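Synaptotagmin IV (Rattus norvegicus, PDB 1W15) takes part in the mobility of neuronal dense core vesicles through its interaction with KIF1A and belongs to the synaptotagmins, vesicle membrane proteins with two C2 domains. Local coordinates at residues S51-K56 against A80-L85. Residues are numbered along the deposited sequence; the frame is centred on the assembly and turned at random.
Sequences SDPYVK and AVFNEL. With CA (calcium ion), chain B.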
loop_
_atom_site.group_PDB
_atom_site.type_symbol
_atom_site.label_atom_id
_atom_site.label_comp_id
_atom_site.label_asym_id
_atom_site.label_seq_id
_atom_site.Cartn_x
_atom_site.Cartn_y
_atom_site.Cartn_z
ATOM N N SER A 51 -13.152 -10.106 -19.081
ATOM C CA SER A 51 -13.328 -8.678 -19.085
ATOM C C SER A 51 -11.954 -8.014 -18.942
ATOM O O SER A 51 -10.955 -8.687 -18.634
ATOM C CB SER A 51 -14.317 -8.273 -17.994
ATOM O OG SER A 51 -13.730 -8.413 -16.691
ATOM N N ASP A 52 -11.923 -6.707 -19.200
ATOM C CA ASP A 52 -10.734 -5.859 -19.045
ATOM C C ASP A 52 -11.090 -4.826 -18.005
ATOM O O ASP A 52 -11.465 -3.711 -18.385
ATOM C CB ASP A 52 -10.436 -5.167 -20.376
ATOM C CG ASP A 52 -10.234 -6.163 -21.487
ATOM O OD1 ASP A 52 -9.368 -7.035 -21.346
ATOM O OD2 ASP A 52 -10.909 -6.175 -22.525
ATOM N N PRO A 53 -11.058 -5.201 -16.711
ATOM C CA PRO A 53 -11.603 -4.324 -15.671
ATOM C C PRO A 53 -10.798 -3.080 -15.309
ATOM O O PRO A 53 -9.576 -3.113 -15.317
ATOM C CB PRO A 53 -11.732 -5.241 -14.443
ATOM C CG PRO A 53 -10.690 -6.360 -14.693
ATOM C CD PRO A 53 -10.606 -6.501 -16.173
ATOM N N TYR A 54 -11.510 -2.007 -15.003
ATOM C CA TYR A 54 -10.944 -0.869 -14.263
ATOM C C TYR A 54 -12.002 -0.442 -13.261
ATOM O O TYR A 54 -13.149 -0.908 -13.319
ATOM C CB TYR A 54 -10.574 0.295 -15.182
ATOM C CG TYR A 54 -11.713 0.947 -15.939
ATOM C CD1 TYR A 54 -12.276 0.336 -17.073
ATOM C CD2 TYR A 54 -12.213 2.179 -15.529
ATOM C CE1 TYR A 54 -13.314 0.953 -17.782
ATOM C CE2 TYR A 54 -13.279 2.812 -16.214
ATOM C CZ TYR A 54 -13.816 2.189 -17.307
ATOM O OH TYR A 54 -14.832 2.819 -17.957
ATOM N N VAL A 55 -11.638 0.443 -12.344
ATOM C CA VAL A 55 -12.580 0.849 -11.339
ATOM C C VAL A 55 -12.677 2.366 -11.320
ATOM O O VAL A 55 -11.655 3.086 -11.278
ATOM C CB VAL A 55 -12.124 0.350 -9.926
ATOM C CG1 VAL A 55 -13.118 0.837 -8.845
ATOM C CG2 VAL A 55 -12.004 -1.169 -9.960
ATOM N N LYS A 56 -13.909 2.844 -11.317
ATOM C CA LYS A 56 -14.196 4.253 -11.201
ATOM C C LYS A 56 -14.721 4.489 -9.804
ATOM O O LYS A 56 -15.519 3.687 -9.299
ATOM C CB LYS A 56 -15.306 4.617 -12.206
ATOM C CG LYS A 56 -15.632 6.080 -12.168
ATOM C CD LYS A 56 -15.893 6.563 -13.546
ATOM C CE LYS A 56 -16.271 8.015 -13.522
ATOM N NZ LYS A 56 -16.825 8.321 -14.837
ATOM N N ALA A 80 -7.794 -9.062 -10.695
ATOM C CA ALA A 80 -7.013 -7.916 -11.130
ATOM C C ALA A 80 -6.493 -7.235 -9.891
ATOM O O ALA A 80 -7.288 -6.982 -8.984
ATOM C CB ALA A 80 -7.938 -6.951 -11.899
ATOM N N VAL A 81 -5.183 -6.984 -9.823
ATOM C CA VAL A 81 -4.587 -6.199 -8.754
ATOM C C VAL A 81 -4.478 -4.761 -9.281
ATOM O O VAL A 81 -3.850 -4.520 -10.331
ATOM C CB VAL A 81 -3.215 -6.760 -8.365
ATOM C CG1 VAL A 81 -2.603 -5.971 -7.220
ATOM C CG2 VAL A 81 -3.344 -8.239 -7.956
ATOM N N PHE A 82 -5.149 -3.816 -8.619
ATOM C CA PHE A 82 -5.104 -2.414 -9.060
ATOM C C PHE A 82 -4.093 -1.627 -8.226
ATOM O O PHE A 82 -3.309 -0.882 -8.794
ATOM C CB PHE A 82 -6.474 -1.748 -8.947
ATOM C CG PHE A 82 -7.495 -2.372 -9.833
ATOM C CD1 PHE A 82 -7.487 -2.128 -11.206
ATOM C CD2 PHE A 82 -8.458 -3.231 -9.297
ATOM C CE1 PHE A 82 -8.443 -2.730 -12.040
ATOM C CE2 PHE A 82 -9.419 -3.855 -10.148
ATOM C CZ PHE A 82 -9.396 -3.612 -11.505
ATOM N N ASN A 83 -4.150 -1.775 -6.902
ATOM C CA ASN A 83 -3.292 -1.039 -5.951
ATOM C C ASN A 83 -3.225 0.457 -6.250
ATOM O O ASN A 83 -2.121 0.999 -6.528
ATOM C CB ASN A 83 -1.868 -1.611 -5.930
ATOM C CG ASN A 83 -1.800 -2.997 -5.307
ATOM O OD1 ASN A 83 -2.721 -3.397 -4.595
ATOM N ND2 ASN A 83 -0.705 -3.742 -5.586
ATOM N N GLU A 84 -4.374 1.121 -6.288
ATOM C CA GLU A 84 -4.349 2.542 -6.672
ATOM C C GLU A 84 -4.863 3.315 -5.487
ATOM O O GLU A 84 -6.018 3.120 -5.125
ATOM C CB GLU A 84 -5.226 2.814 -7.937
ATOM C CG GLU A 84 -4.468 2.293 -9.149
ATOM C CD GLU A 84 -4.616 3.149 -10.376
ATOM O OE1 GLU A 84 -4.732 4.392 -10.220
ATOM O OE2 GLU A 84 -4.554 2.563 -11.474
ATOM N N LEU A 85 -4.033 4.197 -4.934
ATOM C CA LEU A 85 -4.473 5.067 -3.826
ATOM C C LEU A 85 -4.902 6.426 -4.390
ATOM O O LEU A 85 -4.184 7.045 -5.241
ATOM C CB LEU A 85 -3.384 5.209 -2.779
ATOM C CG LEU A 85 -3.678 6.057 -1.509
ATOM C CD1 LEU A 85 -2.809 5.462 -0.341
ATOM C CD2 LEU A 85 -3.382 7.551 -1.724
HETATM CA CA CA B . -13.359 -5.786 -22.771
HETATM O O HOH W 1 -13.540 -7.453 -24.949
#
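One face of the Phe82 ring takes Val55 CG2, while Pro53 O lies at the ring edge, in its plane, 3.5 Å from CE1. The contact lies in the C2B domain, a C2 beta-sandwich, and joins strands 53-61 and 80-89 of its two facing sheets; the axes of 53-56 and 80-85 approach to 8.6 Å, their N-to-C directions 35° apart. Val55 CG2 makes a CH-pi contact 4.1 Å from the ring centroid, displaced toward the rim on the CE2 side. With CG1 anti to the backbone N (chi1 178°), CG2 lies anti to the carbonyl carbon, beside the backbone N, and is the branch that reaches the ring. Tyr54 CA approaches CE1 obliquely at 3.8 Å, and Pro53 CB packs against CZ at 4.1 Å. With Phe82 cut back to an alanine, the space between the sheets is likely to open here and Val55 CG2 to lose its aromatic partner. Val36 of strand 31-40 also touches both Val55 and Phe82, and faces Asn83 and Glu84 in a G1 beta bulge. Nearer the calcium end, Pro53 CG meets Ala80 CB at 4.0 Å. One residue before Pro53, Asp52 OD1 accepts a hydrogen bond from Cys76 N, fixing the carboxylate from its other oxygen. The ion is shared with Asp106, Ser107 and Glu108, and Asp52 OD2 binds the calcium at 2.5 Å.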